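Local coordinates for dipicolinate synthase subunit A (PDB 3D4O), which probably supplies the dinucleotide-binding, oxidoreductase-type subunit of the enzyme that makes dipicolinate, the small diacid stored in bacterial spores, at residues C[158-163]-C[169-174]; C[238-243]-C[248-253]. All coordinates share one frame; numbering follows the deposited sequence.

Contact 1: C[158-163]-C[169-174]; sequences VAVLGL and SVARKF. With EDO (1,2-ethanediol), chain L.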
loop_
_atom_site.group_PDB
_atom_site.type_symbol
_atom_site.label_atom_id
_atom_site.label_comp_id
_atom_site.label_asym_id
_atom_site.label_seq_id
_atom_site.Cartn_x
_atom_site.Cartn_y
_atom_site.Cartn_z
ATOM N N VAL C 158 -14.816 -2.656 5.156
ATOM C CA VAL C 158 -13.658 -3.018 5.978
ATOM C C VAL C 158 -14.011 -3.129 7.425
ATOM O O VAL C 158 -14.631 -2.243 7.985
ATOM C CB VAL C 158 -12.537 -1.934 5.846
ATOM C CG1 VAL C 158 -11.346 -2.215 6.808
ATOM C CG2 VAL C 158 -12.077 -1.837 4.392
ATOM N N ALA C 159 -13.652 -4.253 8.015
ATOM C CA ALA C 159 -13.866 -4.511 9.450
ATOM C C ALA C 159 -12.539 -4.525 10.152
ATOM O O ALA C 159 -11.540 -5.053 9.616
ATOM C CB ALA C 159 -14.544 -5.836 9.692
ATOM N N VAL C 160 -12.520 -3.870 11.306
ATOM C CA VAL C 160 -11.372 -3.941 12.221
ATOM C C VAL C 160 -11.897 -4.587 13.494
ATOM O O VAL C 160 -12.973 -4.232 14.000
ATOM C CB VAL C 160 -10.732 -2.595 12.559
ATOM C CG1 VAL C 160 -9.605 -2.803 13.587
ATOM C CG2 VAL C 160 -10.179 -1.865 11.326
ATOM N N LEU C 161 -11.160 -5.563 13.998
ATOM C CA LEU C 161 -11.564 -6.291 15.209
ATOM C C LEU C 161 -10.670 -5.797 16.325
ATOM O O LEU C 161 -9.445 -5.951 16.272
ATOM C CB LEU C 161 -11.426 -7.793 15.032
ATOM C CG LEU C 161 -12.196 -8.367 13.843
ATOM C CD1 LEU C 161 -11.992 -9.884 13.764
ATOM C CD2 LEU C 161 -13.681 -8.029 13.854
ATOM N N GLY C 162 -11.304 -5.105 17.261
ATOM C CA GLY C 162 -10.645 -4.529 18.430
ATOM C C GLY C 162 -10.470 -3.038 18.332
ATOM O O GLY C 162 -10.156 -2.510 17.264
ATOM N N LEU C 163 -10.737 -2.346 19.437
ATOM C CA LEU C 163 -10.533 -0.924 19.451
ATOM C C LEU C 163 -9.535 -0.558 20.563
ATOM O O LEU C 163 -9.716 0.388 21.344
ATOM C CB LEU C 163 -11.817 -0.125 19.532
ATOM C CG LEU C 163 -11.524 1.328 19.133
ATOM C CD1 LEU C 163 -11.783 1.596 17.616
ATOM C CD2 LEU C 163 -12.346 2.251 19.946
ATOM N N SER C 169 -6.148 3.229 15.721
ATOM C CA SER C 169 -5.347 3.945 14.700
ATOM C C SER C 169 -5.599 3.402 13.302
ATOM O O SER C 169 -5.603 4.127 12.313
ATOM C CB SER C 169 -3.858 3.766 14.981
ATOM O OG SER C 169 -3.533 4.334 16.227
ATOM N N VAL C 170 -5.794 2.103 13.269
ATOM C CA VAL C 170 -5.991 1.354 12.034
ATOM C C VAL C 170 -7.350 1.682 11.450
ATOM O O VAL C 170 -7.480 2.021 10.284
ATOM C CB VAL C 170 -5.819 -0.162 12.239
ATOM C CG1 VAL C 170 -6.438 -0.964 11.072
ATOM C CG2 VAL C 170 -4.317 -0.505 12.437
ATOM N N ALA C 171 -8.361 1.630 12.291
ATOM C CA ALA C 171 -9.731 1.880 11.831
ATOM C C ALA C 171 -9.880 3.325 11.323
ATOM O O ALA C 171 -10.434 3.575 10.246
ATOM C CB ALA C 171 -10.719 1.574 12.926
ATOM N N ARG C 172 -9.275 4.253 12.046
ATOM C CA ARG C 172 -9.352 5.682 11.726
ATOM C C ARG C 172 -8.802 5.965 10.314
ATOM O O ARG C 172 -9.358 6.733 9.536
ATOM C CB ARG C 172 -8.604 6.501 12.801
ATOM C CG ARG C 172 -8.776 8.017 12.709
ATOM C CD ARG C 172 -8.187 8.785 13.948
ATOM N NE ARG C 172 -9.086 9.028 15.102
ATOM C CZ ARG C 172 -8.933 8.495 16.323
ATOM N NH1 ARG C 172 -7.926 7.663 16.539
ATOM N NH2 ARG C 172 -9.769 8.821 17.342
ATOM N N LYS C 173 -7.703 5.324 10.006
ATOM C CA LYS C 173 -7.046 5.484 8.714
ATOM C C LYS C 173 -7.800 4.793 7.560
ATOM O O LYS C 173 -7.813 5.280 6.465
ATOM C CB LYS C 173 -5.579 5.055 8.771
ATOM C CG LYS C 173 -4.765 6.150 9.437
ATOM C CD LYS C 173 -3.275 5.861 9.544
ATOM C CE LYS C 173 -2.465 7.178 9.827
ATOM N NZ LYS C 173 -2.755 7.986 11.023
ATOM N N PHE C 174 -8.423 3.655 7.794
ATOM C CA PHE C 174 -9.165 3.047 6.700
ATOM C C PHE C 174 -10.356 3.943 6.372
ATOM O O PHE C 174 -10.690 4.163 5.195
ATOM C CB PHE C 174 -9.557 1.596 6.969
ATOM C CG PHE C 174 -8.503 0.631 6.560
ATOM C CD1 PHE C 174 -8.477 0.134 5.261
ATOM C CD2 PHE C 174 -7.505 0.258 7.432
ATOM C CE1 PHE C 174 -7.486 -0.721 4.854
ATOM C CE2 PHE C 174 -6.527 -0.608 7.040
ATOM C CZ PHE C 174 -6.511 -1.113 5.746
HETATM C C1 EDO L . -13.003 8.088 11.715
HETATM O O1 EDO L . -13.270 8.944 12.831
HETATM C C2 EDO L . -12.736 8.934 10.468
HETATM O O2 EDO L . -11.396 8.696 10.058
#

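Contact 2: C[238-243]-C[248-253]; sequences TFVIDL and GGTDFR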
loop_
_atom_site.group_PDB
_atom_site.type_symbol
_atom_site.label_atom_id
_atom_site.label_comp_id
_atom_site.label_asym_id
_atom_site.label_seq_id
_atom_site.Cartn_x
_atom_site.Cartn_y
_atom_site.Cartn_z
ATOM N N THR C 238 -12.312 -12.209 0.470
ATOM C CA THR C 238 -11.917 -11.421 1.631
ATOM C C THR C 238 -10.428 -11.568 1.930
ATOM O O THR C 238 -9.846 -12.629 1.779
ATOM C CB THR C 238 -12.686 -11.779 2.881
ATOM O OG1 THR C 238 -14.078 -11.772 2.591
ATOM C CG2 THR C 238 -12.426 -10.742 3.962
ATOM N N PHE C 239 -9.836 -10.464 2.359
ATOM C CA PHE C 239 -8.426 -10.450 2.764
ATOM C C PHE C 239 -8.361 -10.200 4.273
ATOM O O PHE C 239 -8.846 -9.191 4.781
ATOM C CB PHE C 239 -7.676 -9.389 1.972
ATOM C CG PHE C 239 -6.197 -9.284 2.297
ATOM C CD1 PHE C 239 -5.454 -10.392 2.621
ATOM C CD2 PHE C 239 -5.552 -8.072 2.184
ATOM C CE1 PHE C 239 -4.119 -10.282 2.897
ATOM C CE2 PHE C 239 -4.209 -7.961 2.416
ATOM C CZ PHE C 239 -3.483 -9.079 2.763
ATOM N N VAL C 240 -7.796 -11.157 4.989
ATOM C CA VAL C 240 -7.668 -11.024 6.441
ATOM C C VAL C 240 -6.228 -10.680 6.794
ATOM O O VAL C 240 -5.326 -11.438 6.502
ATOM C CB VAL C 240 -7.999 -12.316 7.215
ATOM C CG1 VAL C 240 -7.654 -12.118 8.706
ATOM C CG2 VAL C 240 -9.479 -12.754 7.019
ATOM N N ILE C 241 -6.038 -9.525 7.412
ATOM C CA ILE C 241 -4.720 -9.091 7.851
ATOM C C ILE C 241 -4.703 -9.193 9.373
ATOM O O ILE C 241 -5.440 -8.478 10.045
ATOM C CB ILE C 241 -4.389 -7.649 7.387
ATOM C CG1 ILE C 241 -4.288 -7.552 5.852
ATOM C CG2 ILE C 241 -3.033 -7.205 7.926
ATOM C CD1 ILE C 241 -4.034 -6.094 5.325
ATOM N N ASP C 242 -3.919 -10.133 9.895
ATOM C CA ASP C 242 -3.835 -10.380 11.350
ATOM C C ASP C 242 -2.599 -9.735 11.967
ATOM O O ASP C 242 -1.446 -10.139 11.743
ATOM C CB ASP C 242 -3.905 -11.857 11.657
ATOM C CG ASP C 242 -4.311 -12.134 13.080
ATOM O OD1 ASP C 242 -4.305 -11.212 13.922
ATOM O OD2 ASP C 242 -4.625 -13.296 13.351
ATOM N N LEU C 243 -2.891 -8.687 12.732
ATOM C CA LEU C 243 -1.899 -7.869 13.361
ATOM C C LEU C 243 -1.628 -8.337 14.778
ATOM O O LEU C 243 -0.668 -7.895 15.382
ATOM C CB LEU C 243 -2.342 -6.392 13.377
ATOM C CG LEU C 243 -2.478 -5.715 12.020
ATOM C CD1 LEU C 243 -2.853 -4.273 12.238
ATOM C CD2 LEU C 243 -1.160 -5.832 11.240
ATOM N N GLY C 248 -1.634 -15.026 16.664
ATOM C CA GLY C 248 -2.671 -14.154 16.131
ATOM C C GLY C 248 -4.035 -14.512 16.655
ATOM O O GLY C 248 -4.167 -15.051 17.741
ATOM N N GLY C 249 -5.049 -14.241 15.849
ATOM C CA GLY C 249 -6.438 -14.474 16.248
ATOM C C GLY C 249 -7.303 -15.055 15.158
ATOM O O GLY C 249 -8.512 -14.859 15.126
ATOM N N THR C 250 -6.667 -15.799 14.273
ATOM C CA THR C 250 -7.348 -16.382 13.119
ATOM C C THR C 250 -7.118 -17.867 12.954
ATOM O O THR C 250 -6.048 -18.382 13.232
ATOM C CB THR C 250 -6.864 -15.660 11.820
ATOM O OG1 THR C 250 -7.088 -14.259 11.958
ATOM C CG2 THR C 250 -7.575 -16.177 10.556
ATOM N N ASP C 251 -8.156 -18.546 12.493
ATOM C CA ASP C 251 -8.033 -19.978 12.149
ATOM C C ASP C 251 -7.442 -20.071 10.743
ATOM O O ASP C 251 -8.162 -20.239 9.740
ATOM C CB ASP C 251 -9.367 -20.687 12.181
ATOM C CG ASP C 251 -9.223 -22.210 12.100
ATOM O OD1 ASP C 251 -8.149 -22.701 11.719
ATOM O OD2 ASP C 251 -10.193 -22.902 12.429
ATOM N N PHE C 252 -6.123 -19.914 10.706
ATOM C CA PHE C 252 -5.344 -19.913 9.458
ATOM C C PHE C 252 -5.458 -21.216 8.703
ATOM O O PHE C 252 -5.366 -21.232 7.479
ATOM C CB PHE C 252 -3.858 -19.592 9.687
ATOM C CG PHE C 252 -3.607 -18.195 10.211
ATOM C CD1 PHE C 252 -3.804 -17.089 9.399
ATOM C CD2 PHE C 252 -3.167 -17.994 11.511
ATOM C CE1 PHE C 252 -3.582 -15.821 9.882
ATOM C CE2 PHE C 252 -2.935 -16.728 11.998
ATOM C CZ PHE C 252 -3.149 -15.642 11.192
ATOM N N ARG C 253 -5.681 -22.306 9.424
ATOM C CA ARG C 253 -5.762 -23.593 8.763
ATOM C C ARG C 253 -7.082 -23.627 8.002
ATOM O O ARG C 253 -7.139 -24.030 6.842
ATOM C CB ARG C 253 -5.619 -24.771 9.748
#

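Contact 1: C[158-163]-C[169-174]
Val-160 packs against Ala-171 and Val-170 where strand 158-161 passes helix 169-174, their short axes nearly antiparallel (168°) and 8.8 Å apart at the closest. One branch does the touching: CG2 of Val-160 lies 3.8 Å from CB of Ala-171 and equally near the CA of that residue, and, about at right angles to that direction, it meets CG1 of Val-170 at 3.9 Å. With CG1 anti to the backbone N of Val-160 (chi1 177°), CG2 is left anti to the carbonyl carbon and reaches the helix. The small side chain of Ala-171 is consistent with the close approach, the CA atoms of Val-160 and Ala-171 being 6.1 Å apart.

One helical turn on, CG1 of Val-158 approaches the Phe-174 ring obliquely, 4.0 Å from CD1, and the two side chains cross at about a right angle. Ile-218 of the neighbouring strand touches both, and helix 127-148 also packs on Phe-174.

On the outer side of the helix, a 1,2-ethanediol, probably from the crystallisation liquor, bonds weakly to Arg-172 O and also to Met-197 O. No hydrogen bond joins strand to helix; their association rests on shape and exclusion of water, as in the core of a layered alpha/beta domain.

Contact 2: C[238-243]-C[248-253]
The chain leaves strand 239-242 and returns so that the CA atoms of Asp-242 and Gly-248 lie 6.2 Å apart, with Gly-248 at positive phi (82°) and the turn leading on into a helix at Phe-252. Asp-242 carries the polar part of the contact through one carboxylate oxygen. Its CG stands anti to the backbone N (chi1 -160°), which carries the carboxylate across to the loop 248-250. There OD2 accepts from the backbone N of Gly-249 at 2.7 Å, an almost straight bond (176°) that uses the syn lone pair. The second donor, OG1 of Thr-250, comes from above the carboxylate plane and lies 3.0 Å from the same OD2. Meanwhile OD1 takes hydrogen bonds from Asn-219 ND2 and Ala-244 N, so the buried carboxylate is gripped at both oxygens and its rotation is fixed.

Carbon atoms surround this polar centre: CG1 of Val-240 lies 3.9 Å from the Thr-250 hydroxyl OG1. Asp-242 OD2 approaches the Phe-252 ring obliquely, 3.5 Å from its CZ, while CB of Thr-250 rests over one face of that ring, offset toward the rim. Ala-262 of the next strand packs against both Val-240 and Phe-252.

Beyond the turn, Asp-251 N-caps the helix through OD1 and the N of Tyr-254. Strand, carboxylate-braced loop and capped helix form the first part of a beta-alpha-beta crossover, the repeating unit of a Rossmann-type domain.

The two contacts illustrate how one parallel sheet is built from repeated strand-to-helix returns, both in the part of the chain related to the alanine dehydrogenase/PNT C-terminal domain. Strand 216-219 separates strands 157-161 and 239-242, and the contact centres are about 15 Å apart. They nevertheless touch: Leu-243 points away from segment 248-253, and its CD1 meets CG2 of Val-170 at 4.0 Å, in keeping with the helices of contacts 1 and 2 lying on opposite faces of the sheet. Gly-162 of contact 1 begins a sequence consistent with the GxGxxG dinucleotide-binding loop of Rossmann domains, suggesting that the cofactor probably binds near this strand end, although neither contact holds a nucleotide here.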